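Local coordinates for protein lasso peptide isopeptidase AtxE2 (Asticcacaulis excentricus, PDB 5TXE) that hydrolyses the isopeptide bond of the threaded lasso peptides astexin-2 and astexin-3, converting them to linear peptides, at residues 465-473 against 495-506. The protein carries 1 engineered substitution. Sequence-based numbering, arbitrary orientation.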
loop_
_atom_site.group_PDB
_atom_site.type_symbol
_atom_site.label_atom_id
_atom_site.label_comp_id
_atom_site.label_asym_id
_atom_site.label_seq_id
_atom_site.Cartn_x
_atom_site.Cartn_y
_atom_site.Cartn_z
ATOM N N LEU A 465 -19.265 1.312 0.432
ATOM C CA LEU A 465 -18.720 1.470 -0.870
ATOM C C LEU A 465 -17.222 1.469 -0.728
ATOM O O LEU A 465 -16.637 2.407 -0.199
ATOM C CB LEU A 465 -19.206 2.763 -1.493
ATOM C CG LEU A 465 -18.663 3.090 -2.875
ATOM C CD1 LEU A 465 -19.106 2.107 -3.916
ATOM C CD2 LEU A 465 -19.142 4.484 -3.252
ATOM N N SER A 466 -16.614 0.426 -1.244
ATOM C CA SER A 466 -15.180 0.320 -1.366
ATOM C C SER A 466 -14.803 0.912 -2.715
ATOM O O SER A 466 -14.869 0.250 -3.759
ATOM C CB SER A 466 -14.765 -1.147 -1.262
ATOM O OG SER A 466 -13.374 -1.293 -1.320
ATOM N N PHE A 467 -14.395 2.172 -2.656
ATOM C CA PHE A 467 -14.104 3.020 -3.805
ATOM C C PHE A 467 -12.762 2.797 -4.396
ATOM O O PHE A 467 -11.779 2.788 -3.694
ATOM C CB PHE A 467 -14.106 4.461 -3.321
ATOM C CG PHE A 467 -13.895 5.489 -4.376
ATOM C CD1 PHE A 467 -14.628 5.482 -5.549
ATOM C CD2 PHE A 467 -13.038 6.533 -4.141
ATOM C CE1 PHE A 467 -14.442 6.471 -6.517
ATOM C CE2 PHE A 467 -12.856 7.544 -5.091
ATOM C CZ PHE A 467 -13.577 7.521 -6.271
ATOM N N HIS A 468 -12.733 2.603 -5.707
ATOM C CA HIS A 468 -11.497 2.485 -6.402
ATOM C C HIS A 468 -11.340 3.726 -7.206
ATOM O O HIS A 468 -11.978 3.925 -8.204
ATOM C CB HIS A 468 -11.457 1.283 -7.299
ATOM C CG HIS A 468 -10.104 1.045 -7.844
ATOM N ND1 HIS A 468 -9.189 0.227 -7.202
ATOM C CD2 HIS A 468 -9.462 1.572 -8.919
ATOM C CE1 HIS A 468 -8.045 0.246 -7.869
ATOM N NE2 HIS A 468 -8.187 1.040 -8.925
ATOM N N SER A 469 -10.468 4.580 -6.765
ATOM C CA SER A 469 -10.333 5.858 -7.388
ATOM C C SER A 469 -10.068 5.729 -8.898
ATOM O O SER A 469 -9.220 4.955 -9.311
ATOM C CB SER A 469 -9.165 6.591 -6.748
ATOM O OG SER A 469 -9.318 7.949 -7.070
ATOM N N PRO A 470 -10.733 6.551 -9.722
ATOM C CA PRO A 470 -10.528 6.358 -11.141
ATOM C C PRO A 470 -9.308 7.077 -11.697
ATOM O O PRO A 470 -8.714 7.958 -11.042
ATOM C CB PRO A 470 -11.797 6.977 -11.730
ATOM C CG PRO A 470 -12.042 8.135 -10.839
ATOM C CD PRO A 470 -11.735 7.593 -9.463
ATOM N N ARG A 471 -8.985 6.719 -12.934
ATOM C CA ARG A 471 -8.007 7.438 -13.738
ATOM C C ARG A 471 -8.332 8.921 -13.914
ATOM O O ARG A 471 -9.523 9.329 -13.965
ATOM C CB ARG A 471 -7.847 6.758 -15.102
ATOM C CG ARG A 471 -6.994 5.496 -14.998
ATOM C CD ARG A 471 -6.599 4.936 -16.355
ATOM N NE ARG A 471 -5.801 5.863 -17.172
ATOM C CZ ARG A 471 -5.517 5.685 -18.464
ATOM N NH1 ARG A 471 -5.936 4.600 -19.106
ATOM N NH2 ARG A 471 -4.810 6.595 -19.127
ATOM N N SER A 472 -7.277 9.737 -13.953
ATOM C CA SER A 472 -7.489 11.155 -14.167
ATOM C C SER A 472 -7.576 11.434 -15.680
ATOM O O SER A 472 -7.058 10.663 -16.472
ATOM C CB SER A 472 -6.345 11.970 -13.603
ATOM O OG SER A 472 -5.163 11.674 -14.308
ATOM N N GLU A 473 -8.187 12.552 -16.044
ATOM C CA GLU A 473 -8.189 13.030 -17.446
ATOM C C GLU A 473 -6.753 13.195 -17.961
ATOM O O GLU A 473 -6.436 12.805 -19.078
ATOM C CB GLU A 473 -8.950 14.357 -17.544
ATOM C CG GLU A 473 -10.428 14.229 -17.111
ATOM C CD GLU A 473 -11.219 15.545 -17.029
ATOM O OE1 GLU A 473 -11.288 16.239 -18.067
ATOM O OE2 GLU A 473 -11.795 15.872 -15.941
ATOM N N ASN A 495 -8.471 17.322 -10.989
ATOM C CA ASN A 495 -8.674 15.921 -10.685
ATOM C C ASN A 495 -9.440 15.675 -9.379
ATOM O O ASN A 495 -10.172 14.699 -9.272
ATOM C CB ASN A 495 -7.367 15.121 -10.687
ATOM C CG ASN A 495 -7.629 13.607 -10.757
ATOM O OD1 ASN A 495 -8.473 13.154 -11.534
ATOM N ND2 ASN A 495 -6.939 12.846 -9.942
ATOM N N ARG A 496 -9.298 16.553 -8.399
ATOM C CA ARG A 496 -10.019 16.353 -7.201
ATOM C C ARG A 496 -11.471 16.471 -7.460
ATOM O O ARG A 496 -12.279 15.745 -6.847
ATOM C CB ARG A 496 -9.643 17.407 -6.161
ATOM C CG ARG A 496 -9.515 16.849 -4.785
ATOM C CD ARG A 496 -8.171 16.166 -4.824
ATOM N NE ARG A 496 -8.191 14.900 -4.257
ATOM C CZ ARG A 496 -7.137 14.114 -4.191
ATOM N NH1 ARG A 496 -5.975 14.493 -4.666
ATOM N NH2 ARG A 496 -7.260 12.951 -3.599
ATOM N N TRP A 497 -11.857 17.418 -8.337
ATOM C CA TRP A 497 -13.289 17.476 -8.762
ATOM C C TRP A 497 -13.749 16.212 -9.494
ATOM O O TRP A 497 -14.859 15.756 -9.325
ATOM C CB TRP A 497 -13.543 18.662 -9.663
ATOM C CG TRP A 497 -13.716 19.935 -8.961
ATOM C CD1 TRP A 497 -12.858 21.042 -8.957
ATOM C CD2 TRP A 497 -14.853 20.302 -8.208
ATOM N NE1 TRP A 497 -13.430 22.053 -8.221
ATOM C CE2 TRP A 497 -14.650 21.617 -7.752
ATOM C CE3 TRP A 497 -16.028 19.636 -7.864
ATOM C CZ2 TRP A 497 -15.568 22.263 -6.972
ATOM C CZ3 TRP A 497 -16.944 20.289 -7.094
ATOM C CH2 TRP A 497 -16.717 21.586 -6.652
ATOM N N ASN A 498 -12.906 15.657 -10.346
ATOM C CA ASN A 498 -13.273 14.396 -11.037
ATOM C C ASN A 498 -13.508 13.281 -10.021
ATOM O O ASN A 498 -14.432 12.429 -10.159
ATOM C CB ASN A 498 -12.139 13.984 -11.984
ATOM C CG ASN A 498 -12.358 12.593 -12.634
ATOM O OD1 ASN A 498 -13.437 12.283 -13.173
ATOM N ND2 ASN A 498 -11.305 11.754 -12.589
ATOM N N ILE A 499 -12.646 13.240 -9.004
ATOM C CA ILE A 499 -12.869 12.275 -7.928
ATOM C C ILE A 499 -14.180 12.509 -7.187
ATOM O O ILE A 499 -14.971 11.584 -6.950
ATOM C CB ILE A 499 -11.656 12.221 -6.974
ATOM C CG1 ILE A 499 -10.497 11.605 -7.731
ATOM C CG2 ILE A 499 -11.982 11.349 -5.755
ATOM C CD1 ILE A 499 -9.155 11.928 -7.144
ATOM N N LEU A 500 -14.410 13.740 -6.793
ATOM C CA LEU A 500 -15.615 14.025 -6.012
ATOM C C LEU A 500 -16.880 13.753 -6.838
ATOM O O LEU A 500 -17.865 13.169 -6.337
ATOM C CB LEU A 500 -15.611 15.448 -5.557
ATOM C CG LEU A 500 -16.852 15.904 -4.813
ATOM C CD1 LEU A 500 -17.073 15.141 -3.545
ATOM C CD2 LEU A 500 -16.735 17.359 -4.475
ATOM N N HIS A 501 -16.840 14.149 -8.109
ATOM C CA HIS A 501 -17.992 13.908 -8.988
ATOM C C HIS A 501 -18.200 12.449 -9.187
ATOM O O HIS A 501 -19.338 11.996 -9.278
ATOM C CB HIS A 501 -17.790 14.561 -10.338
ATOM C CG HIS A 501 -17.919 16.055 -10.352
ATOM N ND1 HIS A 501 -18.854 16.748 -9.611
ATOM C CD2 HIS A 501 -17.255 16.982 -11.074
ATOM C CE1 HIS A 501 -18.750 18.039 -9.862
ATOM N NE2 HIS A 501 -17.783 18.208 -10.742
ATOM N N THR A 502 -17.128 11.668 -9.209
ATOM C CA THR A 502 -17.292 10.207 -9.323
ATOM C C THR A 502 -17.950 9.632 -8.107
ATOM O O THR A 502 -18.798 8.777 -8.216
ATOM C CB THR A 502 -15.951 9.495 -9.557
ATOM O OG1 THR A 502 -15.332 10.037 -10.710
ATOM C CG2 THR A 502 -16.124 8.003 -9.752
ATOM N N LEU A 503 -17.586 10.108 -6.932
ATOM C CA LEU A 503 -18.271 9.639 -5.731
ATOM C C LEU A 503 -19.756 10.007 -5.740
ATOM O O LEU A 503 -20.591 9.210 -5.327
ATOM C CB LEU A 503 -17.633 10.233 -4.473
ATOM C CG LEU A 503 -16.271 9.651 -4.114
ATOM C CD1 LEU A 503 -15.678 10.453 -3.008
ATOM C CD2 LEU A 503 -16.394 8.185 -3.705
ATOM N N GLU A 504 -20.057 11.224 -6.157
ATOM C CA GLU A 504 -21.429 11.675 -6.293
ATOM C C GLU A 504 -22.197 10.806 -7.334
ATOM O O GLU A 504 -23.319 10.416 -7.069
ATOM C CB GLU A 504 -21.491 13.150 -6.620
ATOM C CG GLU A 504 -21.041 14.052 -5.457
ATOM C CD GLU A 504 -20.916 15.532 -5.830
ATOM O OE1 GLU A 504 -21.033 15.876 -7.040
ATOM O OE2 GLU A 504 -20.720 16.375 -4.914
ATOM N N ASP A 505 -21.555 10.403 -8.423
ATOM C CA ASP A 505 -22.179 9.468 -9.387
ATOM C C ASP A 505 -22.485 8.135 -8.736
ATOM O O ASP A 505 -23.580 7.610 -8.881
ATOM C CB ASP A 505 -21.274 9.239 -10.605
ATOM C CG ASP A 505 -21.032 10.519 -11.408
ATOM O OD1 ASP A 505 -21.884 11.419 -11.344
ATOM O OD2 ASP A 505 -19.993 10.649 -12.110
ATOM N N LEU A 506 -21.538 7.591 -7.976
ATOM C CA LEU A 506 -21.779 6.314 -7.332
ATOM C C LEU A 506 -22.899 6.400 -6.316
ATOM O O LEU A 506 -23.699 5.468 -6.176
ATOM C CB LEU A 506 -20.526 5.746 -6.675
ATOM C CG LEU A 506 -19.470 5.376 -7.675
ATOM C CD1 LEU A 506 -18.074 5.285 -7.033
ATOM C CD2 LEU A 506 -19.866 4.038 -8.306
HETATM O O HOH W 1 -9.164 14.220 -13.785
#
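In the alpha/beta-hydrolase domain, Phe467 on strand 463-467 packs on Ile499, Thr502, Leu503 and Leu506 of helix 494-512. The helix segment 495-506 runs at 152° to strand 465-467, close to antiparallel. Leu503 CD2 sits over the centre of the Phe467 ring, 3.5 Å from the centroid, in a CH-pi contact. Ser469 CA lies against the opposite face, offset toward the rim. Thr502 CG2 meets the ring edge in plane, 4.0 Å from Phe467 CE1. CG of Phe467 is anti to the backbone N (chi1 -177°), which sends the ring toward the helix. With an alanine here, the CD2 methyl of Leu503 is likely to lose the ring face it lies on, and a gap to open between strand and helix. Leu465 CD2 packs on Leu506 CB at 3.9 Å.

Pro470 CG reaches Thr502 OG1 at 3.8 Å. Asn498 ND2 donates weakly to Arg471 O (3.3 Å) and to Asn495 OD1. A water donates to Asn495 OD1 (2.6 Å) and accepts from Glu473 N. Ser472 OG turns to Glu489 instead. Ser469 also lies beside the catalytically important Tyr438. The strand contact is thus apolar, while residues 469-473 combine van der Waals contact with weak and water-mediated polar links.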